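Local coordinates for protein geranyltranstransferase (PDB 4WK5) that probably acts as a magnesium-dependent prenyltransferase of the FPP/GGPP synthase family, joining isoprenoid diphosphate units into longer chains, at residues V140-L145 / F198-G202; L211-F215 / Y264-V268. All blocks are in the same frame, centred on the assembly; numbering follows the deposited sequence.

Interaction 1 (V140-L145 / F198-G202); sequences VREPKL and FLLKG
Leu200 and Val140 meet through methyl groups: CD2 of Leu200 lies 3.5 Å from CG1 of Val140, tighter than ordinary van der Waals contact, with the two side chains crossing at about a right angle. CG1 of Val140 stands opposite its own backbone N (chi1 -177°), and this rotation carries that methyl to Leu200. The same Leu200 CD2 also faces CD2 of Leu145 at 4.4 Å, so one methyl serves two apolar partners. Leu199 forms a second apolar patch: its CD1 approaches CD1 of Leu145 at 4.3 Å, while its CD2 rests 4.1 Å from CB of Lys144. Only the root of that lysine takes part, because its chain runs extended beyond CG and its amine points out of the contact.

Polar groups come near without bonding across the contact. In one of two modelled conformers, the carboxylate of Glu142 comes near CD2 of Leu200 and the carbonyl O of Leu199, so its place is uncertain. Carboxylate and carbonyl oxygens are both acceptors and, with no proton between them, cannot bond to each other.

The backbone evidence places both segments at helix ends. Glu142 is the N-cap residue of helix 143-166, whereas Gly202, with phi 83°, is the C-prime residue of a Schellman motif closing helix 175-201: Leu203 N bonds to Phe198 O, and Gly202 N reaches Leu199 O at 3.2 Å. Helix 75-96 flanks the junction, since Val81 touches both Val140 and Leu200. Earlier in helix 175-201, Phe192 and Ala196 pack on Leu145, and Phe146 of the second subunit meets Pro143.

Interaction 2 (L211-F215 / Y264-V268); sequences LGEKF and YYEEV
Val268 and Phe215 carry a buried side-by-side packing of helix 206-229 on helix 248-274, in which Val268 fits against the backbone of 211-215, Phe215 meets Tyr265, and a salt bridge between Lys214 and Glu267 lies at the margin. The short axes of 211-215 and 264-268 come within 9.0 Å and run roughly antiparallel, at 149°.

At the outer edge of the contact, Lys214 NZ donates to OE1 of Glu267 at 3.2 Å, on the syn lone pair of that oxygen. A water links the same pair, giving a hydrogen to Glu267 OE2 at 3.0 Å and taking a weak bond from NZ. The lysine chain passes at about a right angle to Tyr264, with CD over one ring face and CE 3.7 Å from CE1 of Tyr264; its bend at chi3 (144°) directs the amine toward the carboxylate. With an alanine here, Glu267 is likely to lose its charge partner and the face of Tyr264 the aliphatic chain that lies over it. The phenol oxygen of Tyr264 is held elsewhere, by Glu179.

Deeper in, CG2 of Val268 sits 3.5 Å from the carbonyl O of Leu211 and 4.1 Å from CB of Phe215. CE2 of Phe215 approaches CE1 of Tyr265 at 3.3 Å; the two side chains lie alongside, pointing the same way, with ring planes inclined at 48°. Phe190 adds an edge-to-face partner to Phe215, and Leu284 O receives the hydroxyl of Tyr265.

Roughly antiparallel helices with an apolar seam and a charged margin fit the all-helical bundle of the isoprenoid synthase fold.

Overall arrangement
Both segments of interaction 1 come before those of interaction 2, so the two contacts follow in series along the chain. Their centres are 23 Å apart, and their nearest atoms about 7 Å apart without touching. They are connected through consecutive helices: helix 175-201 supplies the second segment of interaction 1, and helix 206-229, next in sequence, supplies the first segment of interaction 2. Interaction 1 joins the start of helix 143-166 to the end of helix 175-201, whereas interaction 2 pairs an early turn of helix 206-229 with a late part of helix 248-274. All belong to the polyprenyl synthetase domain. Together they join two different parts of one helical bundle: a junction of helix ends and a lateral helix-helix interface.

Interaction 1 (V140-L145 / F198-G202)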
loop_
_atom_site.group_PDB
_atom_site.type_symbol
_atom_site.label_atom_id
_atom_site.label_comp_id
_atom_site.label_asym_id
_atom_site.label_seq_id
_atom_site.Cartn_x
_atom_site.Cartn_y
_atom_site.Cartn_z
ATOM N N VAL A 140 -11.727 -4.035 11.059
ATOM C CA VAL A 140 -13.037 -3.491 11.389
ATOM C C VAL A 140 -14.162 -4.399 10.893
ATOM O O VAL A 140 -15.262 -4.405 11.455
ATOM C CB VAL A 140 -13.199 -2.072 10.812
ATOM C CG1 VAL A 140 -14.527 -1.484 11.207
ATOM C CG2 VAL A 140 -12.066 -1.183 11.297
ATOM N N ARG A 141 -13.876 -5.171 9.847
ATOM C CA ARG A 141 -14.795 -6.199 9.345
ATOM C C ARG A 141 -16.091 -5.596 8.796
ATOM O O ARG A 141 -17.193 -5.953 9.213
ATOM C CB ARG A 141 -15.103 -7.234 10.448
ATOM N N GLU A 142 -15.942 -4.642 7.881
ATOM C CA GLU A 142 -17.072 -4.057 7.163
ATOM C C GLU A 142 -16.651 -3.841 5.716
ATOM O O GLU A 142 -15.889 -2.923 5.425
ATOM C CB GLU A 142 -17.525 -2.737 7.797
ATOM C CG GLU A 142 -17.822 -2.815 9.294
ATOM C CD GLU A 142 -19.093 -2.080 9.687
ATOM O OE1 GLU A 142 -19.908 -1.768 8.792
ATOM O OE2 GLU A 142 -19.277 -1.818 10.896
ATOM N N PRO A 143 -17.137 -4.700 4.803
ATOM C CA PRO A 143 -16.707 -4.744 3.393
ATOM C C PRO A 143 -16.712 -3.403 2.671
ATOM O O PRO A 143 -15.765 -3.086 1.917
ATOM C CB PRO A 143 -17.728 -5.683 2.746
ATOM C CG PRO A 143 -18.168 -6.568 3.863
ATOM C CD PRO A 143 -18.207 -5.678 5.076
ATOM N N LYS A 144 -17.772 -2.626 2.882
ATOM C CA LYS A 144 -17.845 -1.335 2.231
ATOM C C LYS A 144 -16.719 -0.438 2.739
ATOM O O LYS A 144 -16.212 0.388 1.977
ATOM C CB LYS A 144 -19.213 -0.682 2.449
ATOM C CG LYS A 144 -20.324 -1.393 1.685
ATOM C CD LYS A 144 -21.697 -0.793 1.954
ATOM C CE LYS A 144 -22.751 -1.467 1.087
ATOM N NZ LYS A 144 -24.121 -0.935 1.328
ATOM N N LEU A 145 -16.307 -0.608 3.996
ATOM C CA LEU A 145 -15.227 0.231 4.529
ATOM C C LEU A 145 -13.885 -0.067 3.850
ATOM O O LEU A 145 -13.131 0.858 3.512
ATOM C CB LEU A 145 -15.096 0.058 6.045
ATOM C CG LEU A 145 -14.074 0.963 6.730
ATOM C CD1 LEU A 145 -14.638 2.360 6.895
ATOM C CD2 LEU A 145 -13.635 0.395 8.076
ATOM N N PHE A 198 -19.755 7.179 9.522
ATOM C CA PHE A 198 -21.134 7.012 9.059
ATOM C C PHE A 198 -21.335 5.593 8.519
ATOM O O PHE A 198 -22.404 5.001 8.692
ATOM C CB PHE A 198 -21.492 8.061 8.000
ATOM C CG PHE A 198 -21.934 9.379 8.576
ATOM C CD1 PHE A 198 -21.033 10.208 9.229
ATOM C CD2 PHE A 198 -23.255 9.785 8.481
ATOM C CE1 PHE A 198 -21.438 11.418 9.769
ATOM C CE2 PHE A 198 -23.665 10.987 9.011
ATOM C CZ PHE A 198 -22.759 11.806 9.657
ATOM N N LEU A 199 -20.304 5.038 7.884
ATOM C CA LEU A 199 -20.356 3.645 7.436
ATOM C C LEU A 199 -20.454 2.694 8.625
ATOM O O LEU A 199 -21.253 1.754 8.614
ATOM C CB LEU A 199 -19.127 3.293 6.581
ATOM C CG LEU A 199 -19.225 3.675 5.099
ATOM C CD1 LEU A 199 -17.861 3.623 4.419
ATOM C CD2 LEU A 199 -20.232 2.780 4.377
ATOM N N LEU A 200 -19.649 2.944 9.652
ATOM C CA LEU A 200 -19.659 2.117 10.857
ATOM C C LEU A 200 -21.022 2.129 11.548
ATOM O O LEU A 200 -21.429 1.130 12.144
ATOM C CB LEU A 200 -18.583 2.580 11.838
ATOM C CG LEU A 200 -17.139 2.467 11.346
ATOM C CD1 LEU A 200 -16.159 2.878 12.426
ATOM C CD2 LEU A 200 -16.873 1.055 10.906
ATOM N N LYS A 201 -21.718 3.262 11.465
ATOM C CA LYS A 201 -23.003 3.443 12.146
ATOM C C LYS A 201 -24.178 3.016 11.266
ATOM O O LYS A 201 -25.301 2.857 11.751
ATOM C CB LYS A 201 -23.171 4.904 12.579
ATOM C CG LYS A 201 -24.341 5.170 13.528
ATOM C CD LYS A 201 -24.144 4.468 14.863
ATOM C CE LYS A 201 -25.252 4.809 15.847
ATOM N NZ LYS A 201 -25.062 4.088 17.138
ATOM N N GLY A 202 -23.919 2.825 9.976
ATOM C CA GLY A 202 -24.962 2.440 9.040
ATOM C C GLY A 202 -25.784 3.605 8.517
ATOM O O GLY A 202 -26.880 3.414 7.988
#

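Interaction 2 (L211-F215 / Y264-V268)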
loop_
_atom_site.group_PDB
_atom_site.type_symbol
_atom_site.label_atom_id
_atom_site.label_comp_id
_atom_site.label_asym_id
_atom_site.label_seq_id
_atom_site.Cartn_x
_atom_site.Cartn_y
_atom_site.Cartn_z
ATOM N N LEU A 211 -18.676 17.142 2.383
ATOM C CA LEU A 211 -18.150 18.050 3.400
ATOM C C LEU A 211 -16.656 17.875 3.620
ATOM O O LEU A 211 -15.907 18.850 3.671
ATOM C CB LEU A 211 -18.874 17.845 4.728
ATOM C CG LEU A 211 -20.327 18.287 4.838
ATOM C CD1 LEU A 211 -20.763 18.169 6.293
ATOM C CD2 LEU A 211 -20.524 19.709 4.313
ATOM N N GLY A 212 -16.216 16.627 3.756
ATOM C CA GLY A 212 -14.815 16.365 4.001
ATOM C C GLY A 212 -13.940 16.801 2.848
ATOM O O GLY A 212 -12.833 17.305 3.049
ATOM N N GLU A 213 -14.425 16.604 1.626
ATOM C CA GLU A 213 -13.656 17.032 0.470
ATOM C C GLU A 213 -13.455 18.542 0.460
ATOM O O GLU A 213 -12.335 19.016 0.251
ATOM C CB GLU A 213 -14.314 16.590 -0.831
ATOM C CG GLU A 213 -13.351 16.669 -1.999
ATOM C CD GLU A 213 -14.049 16.712 -3.334
ATOM O OE1 GLU A 213 -14.593 15.668 -3.753
ATOM O OE2 GLU A 213 -14.036 17.788 -3.970
ATOM N N LYS A 214 -14.523 19.303 0.701
ATOM C CA LYS A 214 -14.394 20.751 0.731
ATOM C C LYS A 214 -13.519 21.205 1.896
ATOM O O LYS A 214 -12.691 22.104 1.732
ATOM C CB LYS A 214 -15.769 21.430 0.792
ATOM C CG LYS A 214 -16.598 21.174 -0.448
ATOM C CD LYS A 214 -17.685 22.225 -0.621
ATOM C CE LYS A 214 -17.883 22.547 -2.097
ATOM N NZ LYS A 214 -18.823 23.681 -2.308
ATOM N N PHE A 215 -13.692 20.587 3.059
ATOM C CA PHE A 215 -12.824 20.909 4.183
ATOM C C PHE A 215 -11.360 20.688 3.802
ATOM O O PHE A 215 -10.494 21.516 4.095
ATOM C CB PHE A 215 -13.183 20.076 5.418
ATOM C CG PHE A 215 -12.255 20.304 6.584
ATOM C CD1 PHE A 215 -11.172 19.464 6.805
ATOM C CD2 PHE A 215 -12.449 21.381 7.440
ATOM C CE1 PHE A 215 -10.306 19.689 7.858
ATOM C CE2 PHE A 215 -11.590 21.600 8.492
ATOM C CZ PHE A 215 -10.515 20.755 8.697
ATOM N N TYR A 264 -15.513 27.637 1.802
ATOM C CA TYR A 264 -15.609 26.200 2.055
ATOM C C TYR A 264 -15.653 25.898 3.553
ATOM O O TYR A 264 -16.474 25.101 4.010
ATOM C CB TYR A 264 -14.426 25.464 1.420
ATOM C CG TYR A 264 -14.495 25.270 -0.081
ATOM C CD1 TYR A 264 -15.594 25.690 -0.818
ATOM C CD2 TYR A 264 -13.451 24.638 -0.760
ATOM C CE1 TYR A 264 -15.646 25.500 -2.192
ATOM C CE2 TYR A 264 -13.495 24.441 -2.130
ATOM C CZ TYR A 264 -14.592 24.875 -2.839
ATOM O OH TYR A 264 -14.631 24.684 -4.203
ATOM N N TYR A 265 -14.762 26.530 4.315
ATOM C CA TYR A 265 -14.710 26.298 5.755
ATOM C C TYR A 265 -16.034 26.666 6.409
ATOM O O TYR A 265 -16.544 25.933 7.261
ATOM C CB TYR A 265 -13.578 27.094 6.403
ATOM C CG TYR A 265 -12.954 26.379 7.578
ATOM C CD1 TYR A 265 -11.826 25.587 7.409
ATOM C CD2 TYR A 265 -13.502 26.474 8.847
ATOM C CE1 TYR A 265 -11.249 24.926 8.475
ATOM C CE2 TYR A 265 -12.940 25.813 9.917
ATOM C CZ TYR A 265 -11.812 25.037 9.728
ATOM O OH TYR A 265 -11.242 24.376 10.793
ATOM N N GLU A 266 -16.595 27.804 6.007
ATOM C CA GLU A 266 -17.846 28.266 6.597
ATOM C C GLU A 266 -18.993 27.335 6.222
ATOM O O GLU A 266 -19.845 27.049 7.056
ATOM C CB GLU A 266 -18.160 29.701 6.166
ATOM C CG GLU A 266 -19.433 30.273 6.789
ATOM C CD GLU A 266 -19.381 30.300 8.313
ATOM O OE1 GLU A 266 -18.274 30.418 8.877
ATOM O OE2 GLU A 266 -20.452 30.203 8.948
ATOM N N GLU A 267 -19.011 26.861 4.978
ATOM C CA GLU A 267 -20.028 25.896 4.551
ATOM C C GLU A 267 -19.977 24.628 5.401
ATOM O O GLU A 267 -21.013 24.105 5.814
ATOM C CB GLU A 267 -19.853 25.547 3.068
ATOM C CG GLU A 267 -20.227 26.687 2.125
ATOM C CD GLU A 267 -19.931 26.381 0.664
ATOM O OE1 GLU A 267 -19.336 25.320 0.382
ATOM O OE2 GLU A 267 -20.298 27.208 -0.199
ATOM N N VAL A 268 -18.769 24.141 5.670
ATOM C CA VAL A 268 -18.606 22.928 6.455
ATOM C C VAL A 268 -19.067 23.145 7.897
ATOM O O VAL A 268 -19.832 22.337 8.432
ATOM C CB VAL A 268 -17.142 22.442 6.426
ATOM C CG1 VAL A 268 -16.925 21.330 7.441
ATOM C CG2 VAL A 268 -16.790 21.974 5.023
HETATM O O HOH W 1 -19.285 26.427 -2.938
#